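Local coordinates for protein similar to sp|P32453 Saccharomyces cerevisiae YNL315c ATP11 (PDB 2P4F) that probably acts as a mitochondrial chaperone that binds unfolded protein and assists assembly of the F1 part of ATP synthase, at residues K100-I111 / I217-N225; Y150-V158 / I272-K280. All coordinates share one frame; numbering follows the deposited sequence. Where two conformers were deposited one is given.

Contact 1 (K100-I111 / I217-N225); sequences KTLDDYLKLDKI and IQFHLDLAN
Tyr105 and Gln218 are joined by a hydrogen bond from the phenol, Tyr105 OH to Gln218 OE1 at 2.7 Å. The amide plane stands almost perpendicular to the ring (88°), and OE1 lies at the ring's edge. At the other end of the same amide, Gln218 NE2 donates to Lys100 O over 2.9 Å. Asn233 also bonds to OE1 and His195 to NE2, so partners on both polar atoms fix the rotation of the amide.

His220 enters beside this pair. Its CB rests 4.0 Å from Leu102 CB, and CG lies against that same methylene. ND1 is bonded to a water in the plane of the imidazole at 2.7 Å. Lys100 O sits at the ring edge next to CE1, while NE2 comes within 3.6 Å of Tyr105 CE2 and is hydrogen-bonded to Asn233.

The water on ND1 also accepts from Leu102 N and donates to Asp222 OD2. A second water, bonded to Thr101 OG1 as well, links Asp103 N to Asp222 OD1. The carboxylate thus reaches two N-H groups at the start of the short, weakly bonded helix 102-105. Leu102 runs past Asp222 in the opposite sense; with CG trans to the backbone N (chi1 -178°), it brings CD2 to 4.0 Å from Leu223 CG.

A segment near the start of the modelled chain thus runs alongside the end of strand 215-220, an inner strand of the half-barrel sheet between 193-200 and 229-236, joined to it by a buried amide and bridging waters. Helix 116-126 adjoins both segments, with Trp123 on Leu102 and Val119 on Leu223, and Trp127 meets the Tyr105 ring edge-to-face.

Contact 2 (Y150-V158 / I272-K280); sequences YAVKNPLFV and IQLLEDFNK
This is a helix-on-sheet contact at the margin of the half-barrel: the C-terminal part of helix 266-280 crosses the edge strand 156-162 and the turn that leads into it from helix 140-153. The segment axes of strand 156-158 and helix 272-280 approach to 8.1 Å at 116°.

The apolar core centres on Phe157. Leu275 CD1 lies over one face of its ring in a CH-pi contact, 3.9 Å from the centroid. The edge of the Phe157 ring is directed at the face of Phe278 in an offset edge-to-face pair, with planes nearly perpendicular. Phe157 CG is trans to the backbone N (chi1 -160°), and this carries the ring under the helix, where CE1 comes to 3.6 Å from Leu275 CA. Leu156 CG lies at the edge of the Phe278 ring, and Val158 CG2 meets its CZ.

Nearer the turn, Tyr150 CE1 touches Ile272 CG2 at 3.5 Å. Glu276 OE2 lies at the edge of the tyrosine ring and accepts from two waters, one bonded to Tyr150 OH and the other to Asn154 ND2.

Pro155 and Phe157 pair with strand 179-190, whereas both backbone polar atoms of Leu156 are met by one side-chain amide: Leu156 N donates to Asn279 OD1 at 3.1 Å, in its carbonyl plane, and Asn279 ND2 donates to Leu156 O at 2.8 Å; this last bond is bent, while that from ND2 to Leu275 O is nearly straight at 176°.

Overall arrangement
Both contacts reach the same six-stranded antiparallel sheet, on opposite sides of the chain's centre, with their own centres 27 Å apart. Contact 1 involves the inner strand 215-220 and contact 2 the edge strand 156-162; nearest atoms are about 8 Å apart and do not touch. Helix 140-153 links them: its Phe144 meets Phe219 and Leu221 of contact 1, while its last turn belongs to contact 2. Along the chain the segments alternate, so the two contacts interleave. A hexaethylene glycol, probably from crystallisation, lies about 4 Å from the side chain of Phe278 in contact 2.

Contact 1 (K100-I111 / I217-N225)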
loop_
_atom_site.group_PDB
_atom_site.type_symbol
_atom_site.label_atom_id
_atom_site.label_comp_id
_atom_site.label_asym_id
_atom_site.label_seq_id
_atom_site.Cartn_x
_atom_site.Cartn_y
_atom_site.Cartn_z
ATOM N N LYS A 100 -9.524 -3.877 -12.167
ATOM C CA LYS A 100 -8.900 -5.080 -12.699
ATOM C C LYS A 100 -8.559 -6.025 -11.563
ATOM O O LYS A 100 -8.092 -5.588 -10.505
ATOM C CB LYS A 100 -7.646 -4.766 -13.526
ATOM C CG LYS A 100 -8.121 -4.015 -14.768
ATOM C CD LYS A 100 -7.091 -4.048 -15.855
ATOM C CE LYS A 100 -7.499 -3.042 -16.918
ATOM N NZ LYS A 100 -6.287 -2.375 -17.447
ATOM N N THR A 101 -8.824 -7.288 -11.758
ATOM C CA THR A 101 -8.411 -8.299 -10.807
ATOM C C THR A 101 -7.235 -9.114 -11.329
ATOM O O THR A 101 -6.799 -8.855 -12.470
ATOM C CB THR A 101 -9.573 -9.263 -10.461
ATOM O OG1 THR A 101 -9.864 -10.078 -11.598
ATOM C CG2 THR A 101 -10.816 -8.483 -10.073
ATOM N N LEU A 102 -6.749 -10.039 -10.502
ATOM C CA LEU A 102 -5.558 -10.763 -10.935
ATOM C C LEU A 102 -5.779 -11.441 -12.277
ATOM O O LEU A 102 -4.843 -11.426 -13.113
ATOM C CB LEU A 102 -5.149 -11.767 -9.846
ATOM C CG LEU A 102 -3.864 -12.544 -10.188
ATOM C CD1 LEU A 102 -2.668 -11.609 -10.492
ATOM C CD2 LEU A 102 -3.509 -13.453 -9.035
ATOM N N ASP A 103 -6.995 -11.999 -12.462
ATOM C CA ASP A 103 -7.255 -12.731 -13.727
ATOM C C ASP A 103 -7.109 -11.864 -14.969
ATOM O O ASP A 103 -6.868 -12.342 -16.091
ATOM C CB ASP A 103 -8.661 -13.308 -13.650
ATOM C CG ASP A 103 -8.951 -14.340 -14.728
ATOM O OD1 ASP A 103 -8.288 -15.396 -14.812
ATOM O OD2 ASP A 103 -9.904 -14.061 -15.489
ATOM N N ASP A 104 -7.306 -10.541 -14.831
ATOM C CA ASP A 104 -7.105 -9.631 -15.955
ATOM C C ASP A 104 -5.642 -9.459 -16.334
ATOM O O ASP A 104 -5.318 -8.977 -17.422
ATOM C CB ASP A 104 -7.686 -8.258 -15.589
ATOM C CG ASP A 104 -9.198 -8.308 -15.405
ATOM O OD1 ASP A 104 -9.876 -8.909 -16.293
ATOM O OD2 ASP A 104 -9.727 -7.771 -14.402
ATOM N N TYR A 105 -4.713 -9.831 -15.460
ATOM C CA TYR A 105 -3.295 -9.708 -15.741
ATOM C C TYR A 105 -2.651 -11.062 -16.017
ATOM O O TYR A 105 -1.822 -11.173 -16.925
ATOM C CB TYR A 105 -2.583 -9.092 -14.532
ATOM C CG TYR A 105 -3.082 -7.728 -14.108
ATOM C CD1 TYR A 105 -3.113 -6.662 -14.993
ATOM C CD2 TYR A 105 -3.462 -7.497 -12.793
ATOM C CE1 TYR A 105 -3.559 -5.383 -14.610
ATOM C CE2 TYR A 105 -3.902 -6.243 -12.391
ATOM C CZ TYR A 105 -3.954 -5.203 -13.275
ATOM O OH TYR A 105 -4.379 -3.946 -12.870
ATOM N N LEU A 106 -3.015 -12.066 -15.215
ATOM C CA LEU A 106 -2.506 -13.436 -15.367
ATOM C C LEU A 106 -3.716 -14.371 -15.251
ATOM O O LEU A 106 -4.350 -14.316 -14.171
ATOM C CB LEU A 106 -1.503 -13.893 -14.311
ATOM C CG LEU A 106 -0.223 -13.101 -14.143
ATOM C CD1 LEU A 106 0.566 -13.619 -12.938
ATOM C CD2 LEU A 106 0.624 -13.170 -15.410
ATOM N N LYS A 107 -4.041 -15.173 -16.222
ATOM C CA LYS A 107 -5.253 -15.983 -16.136
ATOM C C LYS A 107 -5.110 -17.042 -15.055
ATOM O O LYS A 107 -4.208 -17.900 -15.028
ATOM C CB LYS A 107 -5.552 -16.666 -17.472
ATOM C CG LYS A 107 -5.923 -15.669 -18.579
ATOM C CD LYS A 107 -7.148 -14.851 -18.217
ATOM C CE LYS A 107 -7.355 -13.615 -19.055
ATOM N NZ LYS A 107 -6.729 -12.348 -18.584
ATOM N N LEU A 108 -6.057 -16.992 -14.131
ATOM C CA LEU A 108 -5.929 -17.902 -12.992
ATOM C C LEU A 108 -5.977 -19.355 -13.423
ATOM O O LEU A 108 -5.264 -20.171 -12.840
ATOM C CB LEU A 108 -7.031 -17.700 -11.951
ATOM C CG LEU A 108 -7.162 -16.264 -11.445
ATOM C CD1 LEU A 108 -8.297 -16.140 -10.445
ATOM C CD2 LEU A 108 -5.826 -15.859 -10.845
ATOM N N ASP A 109 -6.819 -19.649 -14.405
ATOM C CA ASP A 109 -7.029 -21.056 -14.778
ATOM C C ASP A 109 -5.789 -21.517 -15.523
ATOM O O ASP A 109 -5.523 -22.699 -15.661
ATOM C CB ASP A 109 -8.294 -21.317 -15.576
ATOM C CG ASP A 109 -8.606 -20.565 -16.838
ATOM O OD1 ASP A 109 -8.068 -19.448 -17.049
ATOM O OD2 ASP A 109 -9.407 -21.012 -17.705
ATOM N N LYS A 110 -4.993 -20.557 -15.980
ATOM C CA LYS A 110 -3.735 -20.945 -16.620
ATOM C C LYS A 110 -2.612 -21.116 -15.598
ATOM O O LYS A 110 -1.756 -21.961 -15.804
ATOM C CB LYS A 110 -3.348 -19.927 -17.693
ATOM C CG LYS A 110 -4.445 -19.584 -18.685
ATOM C CD LYS A 110 -4.531 -20.536 -19.868
ATOM C CE LYS A 110 -4.494 -19.804 -21.195
ATOM N NZ LYS A 110 -4.163 -20.676 -22.368
ATOM N N ILE A 111 -2.591 -20.349 -14.517
ATOM C CA ILE A 111 -1.486 -20.421 -13.577
ATOM C C ILE A 111 -1.730 -21.380 -12.414
ATOM O O ILE A 111 -0.858 -21.470 -11.518
ATOM C CB ILE A 111 -1.132 -19.043 -12.979
ATOM C CG1 ILE A 111 -2.243 -18.421 -12.113
ATOM C CG2 ILE A 111 -0.709 -18.017 -14.019
ATOM C CD1 ILE A 111 -1.827 -17.010 -11.719
ATOM N N ILE A 217 -1.794 1.390 -5.651
ATOM C CA ILE A 217 -1.236 0.063 -5.447
ATOM C C ILE A 217 -2.398 -0.916 -5.355
ATOM O O ILE A 217 -3.360 -0.661 -4.645
ATOM C CB ILE A 217 -0.367 0.019 -4.179
ATOM C CG1 ILE A 217 0.724 1.136 -4.212
ATOM C CG2 ILE A 217 0.206 -1.355 -4.015
ATOM C CD1 ILE A 217 1.383 1.413 -2.927
ATOM N N GLN A 218 -2.256 -2.062 -6.078
ATOM C CA GLN A 218 -3.214 -3.134 -5.950
ATOM C C GLN A 218 -2.524 -4.317 -5.251
ATOM O O GLN A 218 -1.363 -4.628 -5.609
ATOM C CB GLN A 218 -3.733 -3.665 -7.296
ATOM C CG GLN A 218 -4.474 -2.617 -8.157
ATOM C CD GLN A 218 -5.185 -3.385 -9.274
ATOM O OE1 GLN A 218 -4.446 -3.855 -10.190
ATOM N NE2 GLN A 218 -6.511 -3.554 -9.202
ATOM N N PHE A 219 -3.278 -4.922 -4.308
ATOM C CA PHE A 219 -2.872 -6.193 -3.713
ATOM C C PHE A 219 -3.891 -7.227 -4.111
ATOM O O PHE A 219 -5.071 -7.039 -3.839
ATOM C CB PHE A 219 -2.811 -6.062 -2.192
ATOM C CG PHE A 219 -1.739 -5.121 -1.706
ATOM C CD1 PHE A 219 -0.444 -5.552 -1.426
ATOM C CD2 PHE A 219 -2.045 -3.774 -1.503
ATOM C CE1 PHE A 219 0.572 -4.706 -0.959
ATOM C CE2 PHE A 219 -1.053 -2.910 -1.053
ATOM C CZ PHE A 219 0.227 -3.376 -0.754
ATOM N N HIS A 220 -3.414 -8.286 -4.766
ATOM C CA HIS A 220 -4.315 -9.336 -5.238
ATOM C C HIS A 220 -4.231 -10.525 -4.322
ATOM O O HIS A 220 -3.123 -11.028 -4.121
ATOM C CB HIS A 220 -3.888 -9.776 -6.655
ATOM C CG HIS A 220 -3.981 -8.591 -7.571
ATOM N ND1 HIS A 220 -5.178 -8.128 -8.066
ATOM C CD2 HIS A 220 -2.976 -7.794 -8.044
ATOM C CE1 HIS A 220 -4.922 -7.076 -8.826
ATOM N NE2 HIS A 220 -3.583 -6.830 -8.830
ATOM N N LEU A 221 -5.329 -10.982 -3.774
ATOM C CA LEU A 221 -5.350 -12.042 -2.763
ATOM C C LEU A 221 -5.817 -13.382 -3.299
ATOM O O LEU A 221 -6.031 -14.328 -2.558
ATOM C CB LEU A 221 -6.321 -11.617 -1.624
ATOM C CG LEU A 221 -6.098 -10.215 -1.047
ATOM C CD1 LEU A 221 -7.055 -10.070 0.135
ATOM C CD2 LEU A 221 -4.655 -9.950 -0.680
ATOM N N ASP A 222 -6.009 -13.502 -4.616
ATOM C CA ASP A 222 -6.577 -14.653 -5.275
ATOM C C ASP A 222 -5.775 -15.921 -4.971
ATOM O O ASP A 222 -6.386 -17.021 -5.018
ATOM C CB ASP A 222 -6.616 -14.421 -6.795
ATOM C CG ASP A 222 -7.288 -13.102 -7.147
ATOM O OD1 ASP A 222 -8.344 -13.188 -7.867
ATOM O OD2 ASP A 222 -6.801 -11.981 -6.810
ATOM N N LEU A 223 -4.466 -15.813 -4.741
ATOM C CA LEU A 223 -3.648 -17.000 -4.480
ATOM C C LEU A 223 -3.309 -17.128 -3.013
ATOM O O LEU A 223 -2.426 -17.917 -2.578
ATOM C CB LEU A 223 -2.329 -16.873 -5.284
ATOM C CG LEU A 223 -2.571 -16.649 -6.771
ATOM C CD1 LEU A 223 -1.219 -16.620 -7.512
ATOM C CD2 LEU A 223 -3.527 -17.688 -7.304
ATOM N N ALA A 224 -3.962 -16.329 -2.170
ATOM C CA ALA A 224 -3.608 -16.313 -0.759
ATOM C C ALA A 224 -3.957 -17.653 -0.117
ATOM O O ALA A 224 -3.183 -18.225 0.648
ATOM C CB ALA A 224 -4.328 -15.190 -0.010
ATOM N N ASN A 225 -5.139 -18.195 -0.415
ATOM C CA ASN A 225 -5.508 -19.462 0.251
ATOM C C ASN A 225 -4.713 -20.629 -0.285
ATOM O O ASN A 225 -4.324 -21.563 0.429
ATOM C CB ASN A 225 -7.020 -19.640 0.067
ATOM C CG ASN A 225 -7.798 -18.671 0.949
ATOM O OD1 ASN A 225 -7.330 -18.308 2.037
ATOM N ND2 ASN A 225 -8.975 -18.214 0.506
HETATM O O HOH W 1 -8.986 -12.558 -10.451
HETATM O O HOH W 2 -7.476 -9.519 -7.675
#

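Contact 2 (Y150-V158 / I272-K280)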
loop_
_atom_site.group_PDB
_atom_site.type_symbol
_atom_site.label_atom_id
_atom_site.label_comp_id
_atom_site.label_asym_id
_atom_site.label_seq_id
_atom_site.Cartn_x
_atom_site.Cartn_y
_atom_site.Cartn_z
ATOM N N TYR A 150 -5.410 -4.293 9.975
ATOM C CA TYR A 150 -5.335 -2.885 10.418
ATOM C C TYR A 150 -5.921 -1.968 9.356
ATOM O O TYR A 150 -6.501 -0.936 9.733
ATOM C CB TYR A 150 -3.898 -2.481 10.684
ATOM C CG TYR A 150 -3.406 -2.921 12.047
ATOM C CD1 TYR A 150 -3.824 -2.204 13.174
ATOM C CD2 TYR A 150 -2.557 -3.990 12.218
ATOM C CE1 TYR A 150 -3.413 -2.545 14.455
ATOM C CE2 TYR A 150 -2.120 -4.354 13.503
ATOM C CZ TYR A 150 -2.559 -3.623 14.585
ATOM O OH TYR A 150 -2.170 -3.936 15.859
ATOM N N ALA A 151 -5.810 -2.286 8.087
ATOM C CA ALA A 151 -6.284 -1.402 6.997
ATOM C C ALA A 151 -7.803 -1.327 7.050
ATOM O O ALA A 151 -8.366 -0.244 6.802
ATOM C CB ALA A 151 -5.797 -1.934 5.672
ATOM N N VAL A 152 -8.476 -2.434 7.296
ATOM C CA VAL A 152 -9.962 -2.382 7.332
ATOM C C VAL A 152 -10.445 -1.465 8.448
ATOM O O VAL A 152 -11.336 -0.634 8.285
ATOM C CB VAL A 152 -10.565 -3.797 7.509
ATOM C CG1 VAL A 152 -12.040 -3.698 7.891
ATOM C CG2 VAL A 152 -10.370 -4.612 6.226
ATOM N N LYS A 153 -9.814 -1.593 9.623
ATOM C CA LYS A 153 -10.252 -0.804 10.797
ATOM C C LYS A 153 -9.731 0.626 10.727
ATOM O O LYS A 153 -10.329 1.465 11.389
ATOM C CB LYS A 153 -9.711 -1.484 12.079
ATOM C CG LYS A 153 -10.497 -2.769 12.350
ATOM C CD LYS A 153 -10.101 -3.499 13.579
ATOM C CE LYS A 153 -11.301 -4.414 13.919
ATOM N NZ LYS A 153 -12.395 -4.114 12.932
ATOM N N ASN A 154 -8.670 0.906 9.992
ATOM C CA ASN A 154 -7.996 2.203 9.991
ATOM C C ASN A 154 -7.683 2.631 8.560
ATOM O O ASN A 154 -6.506 2.732 8.223
ATOM C CB ASN A 154 -6.685 2.108 10.795
ATOM C CG ASN A 154 -6.918 1.641 12.236
ATOM O OD1 ASN A 154 -7.294 2.442 13.094
ATOM N ND2 ASN A 154 -6.680 0.349 12.447
ATOM N N PRO A 155 -8.682 2.816 7.725
ATOM C CA PRO A 155 -8.458 2.905 6.278
ATOM C C PRO A 155 -7.888 4.226 5.786
ATOM O O PRO A 155 -7.595 4.321 4.587
ATOM C CB PRO A 155 -9.849 2.638 5.668
ATOM C CG PRO A 155 -10.790 3.199 6.719
ATOM C CD PRO A 155 -10.135 2.802 8.033
ATOM N N LEU A 156 -7.699 5.227 6.647
ATOM C CA LEU A 156 -7.199 6.520 6.190
ATOM C C LEU A 156 -5.984 6.885 7.020
ATOM O O LEU A 156 -5.978 6.661 8.240
ATOM C CB LEU A 156 -8.303 7.573 6.336
ATOM C CG LEU A 156 -7.947 8.956 5.770
ATOM C CD1 LEU A 156 -7.773 8.888 4.252
ATOM C CD2 LEU A 156 -9.028 9.986 6.154
ATOM N N PHE A 157 -4.971 7.468 6.417
ATOM C CA PHE A 157 -3.856 7.955 7.229
ATOM C C PHE A 157 -3.205 9.124 6.496
ATOM O O PHE A 157 -3.614 9.458 5.384
ATOM C CB PHE A 157 -2.855 6.848 7.526
ATOM C CG PHE A 157 -1.934 7.102 8.732
ATOM C CD1 PHE A 157 -2.456 7.617 9.935
ATOM C CD2 PHE A 157 -0.597 6.815 8.657
ATOM C CE1 PHE A 157 -1.642 7.824 11.057
ATOM C CE2 PHE A 157 0.228 7.006 9.773
ATOM C CZ PHE A 157 -0.313 7.499 10.957
ATOM N N VAL A 158 -2.245 9.774 7.160
ATOM C CA VAL A 158 -1.432 10.818 6.512
ATOM C C VAL A 158 0.012 10.448 6.707
ATOM O O VAL A 158 0.370 9.962 7.813
ATOM C CB VAL A 158 -1.729 12.191 7.155
ATOM C CG1 VAL A 158 -0.785 13.230 6.629
ATOM C CG2 VAL A 158 -3.197 12.536 6.856
ATOM N N ILE A 272 1.444 2.167 15.676
ATOM C CA ILE A 272 0.095 1.629 15.532
ATOM C C ILE A 272 -0.875 2.501 16.316
ATOM O O ILE A 272 -1.984 2.785 15.862
ATOM C CB ILE A 272 0.066 0.169 15.990
ATOM C CG1 ILE A 272 0.808 -0.716 14.982
ATOM C CG2 ILE A 272 -1.366 -0.285 16.248
ATOM C CD1 ILE A 272 1.232 -2.060 15.499
ATOM N N GLN A 273 -0.480 2.952 17.505
ATOM C CA GLN A 273 -1.396 3.770 18.315
ATOM C C GLN A 273 -1.703 5.088 17.604
ATOM O O GLN A 273 -2.821 5.617 17.665
ATOM C CB GLN A 273 -0.756 4.059 19.696
ATOM C CG GLN A 273 -1.720 4.831 20.615
ATOM C CD GLN A 273 -2.901 3.967 21.022
ATOM O OE1 GLN A 273 -2.741 2.848 21.516
ATOM N NE2 GLN A 273 -4.134 4.446 20.816
ATOM N N LEU A 274 -0.683 5.645 16.908
ATOM C CA LEU A 274 -0.959 6.885 16.195
ATOM C C LEU A 274 -1.938 6.677 15.046
ATOM O O LEU A 274 -2.812 7.529 14.740
ATOM C CB LEU A 274 0.345 7.439 15.605
ATOM C CG LEU A 274 0.307 8.861 15.092
ATOM C CD1 LEU A 274 0.071 9.875 16.218
ATOM C CD2 LEU A 274 1.590 9.176 14.304
ATOM N N LEU A 275 -1.772 5.566 14.340
ATOM C CA LEU A 275 -2.705 5.190 13.259
ATOM C C LEU A 275 -4.125 5.082 13.817
ATOM O O LEU A 275 -5.136 5.603 13.240
ATOM C CB LEU A 275 -2.266 3.854 12.629
ATOM C CG LEU A 275 -3.268 3.256 11.635
ATOM C CD1 LEU A 275 -3.370 4.142 10.404
ATOM C CD2 LEU A 275 -2.807 1.842 11.286
ATOM N N GLU A 276 -4.245 4.384 14.944
ATOM C CA GLU A 276 -5.598 4.216 15.515
ATOM C C GLU A 276 -6.160 5.542 15.987
ATOM O O GLU A 276 -7.322 5.879 15.759
ATOM C CB GLU A 276 -5.555 3.184 16.665
ATOM C CG GLU A 276 -5.230 1.773 16.114
ATOM C CD GLU A 276 -5.082 0.751 17.206
ATOM O OE1 GLU A 276 -4.825 1.113 18.389
ATOM O OE2 GLU A 276 -5.240 -0.463 16.889
ATOM N N ASP A 277 -5.321 6.354 16.632
ATOM C CA ASP A 277 -5.812 7.653 17.099
ATOM C C ASP A 277 -6.274 8.539 15.968
ATOM O O ASP A 277 -7.294 9.256 16.083
ATOM C CB ASP A 277 -4.686 8.365 17.869
ATOM C CG ASP A 277 -4.492 7.793 19.254
ATOM O OD1 ASP A 277 -5.343 7.046 19.775
ATOM O OD2 ASP A 277 -3.417 8.099 19.836
ATOM N N PHE A 278 -5.547 8.514 14.839
ATOM C CA PHE A 278 -5.997 9.291 13.680
ATOM C C PHE A 278 -7.388 8.805 13.250
ATOM O O PHE A 278 -8.305 9.612 13.042
ATOM C CB PHE A 278 -4.981 9.120 12.538
ATOM C CG PHE A 278 -5.394 9.920 11.302
ATOM C CD1 PHE A 278 -5.065 11.268 11.180
ATOM C CD2 PHE A 278 -6.093 9.280 10.274
ATOM C CE1 PHE A 278 -5.462 11.948 10.051
ATOM C CE2 PHE A 278 -6.503 9.962 9.145
ATOM C CZ PHE A 278 -6.156 11.288 9.034
ATOM N N ASN A 279 -7.536 7.483 13.077
ATOM C CA ASN A 279 -8.788 6.969 12.513
ATOM C C ASN A 279 -9.979 7.085 13.450
ATOM O O ASN A 279 -11.124 7.095 12.998
ATOM C CB ASN A 279 -8.579 5.499 12.081
ATOM C CG ASN A 279 -7.927 5.520 10.707
ATOM O OD1 ASN A 279 -8.610 5.528 9.641
ATOM N ND2 ASN A 279 -6.593 5.498 10.692
ATOM N N LYS A 280 -9.731 7.189 14.736
ATOM C CA LYS A 280 -10.858 7.342 15.670
ATOM C C LYS A 280 -11.032 8.822 16.015
ATOM O O LYS A 280 -11.958 9.158 16.780
ATOM C CB LYS A 280 -10.671 6.395 16.846
ATOM C CG LYS A 280 -10.962 4.905 16.616
ATOM C CD LYS A 280 -9.846 4.033 17.163
ATOM C CE LYS A 280 -9.685 2.665 16.576
ATOM N NZ LYS A 280 -9.026 2.506 15.237
HETATM O O HOH W 3 -3.835 -2.399 17.988
HETATM O O HOH W 4 -6.936 -1.251 14.927
#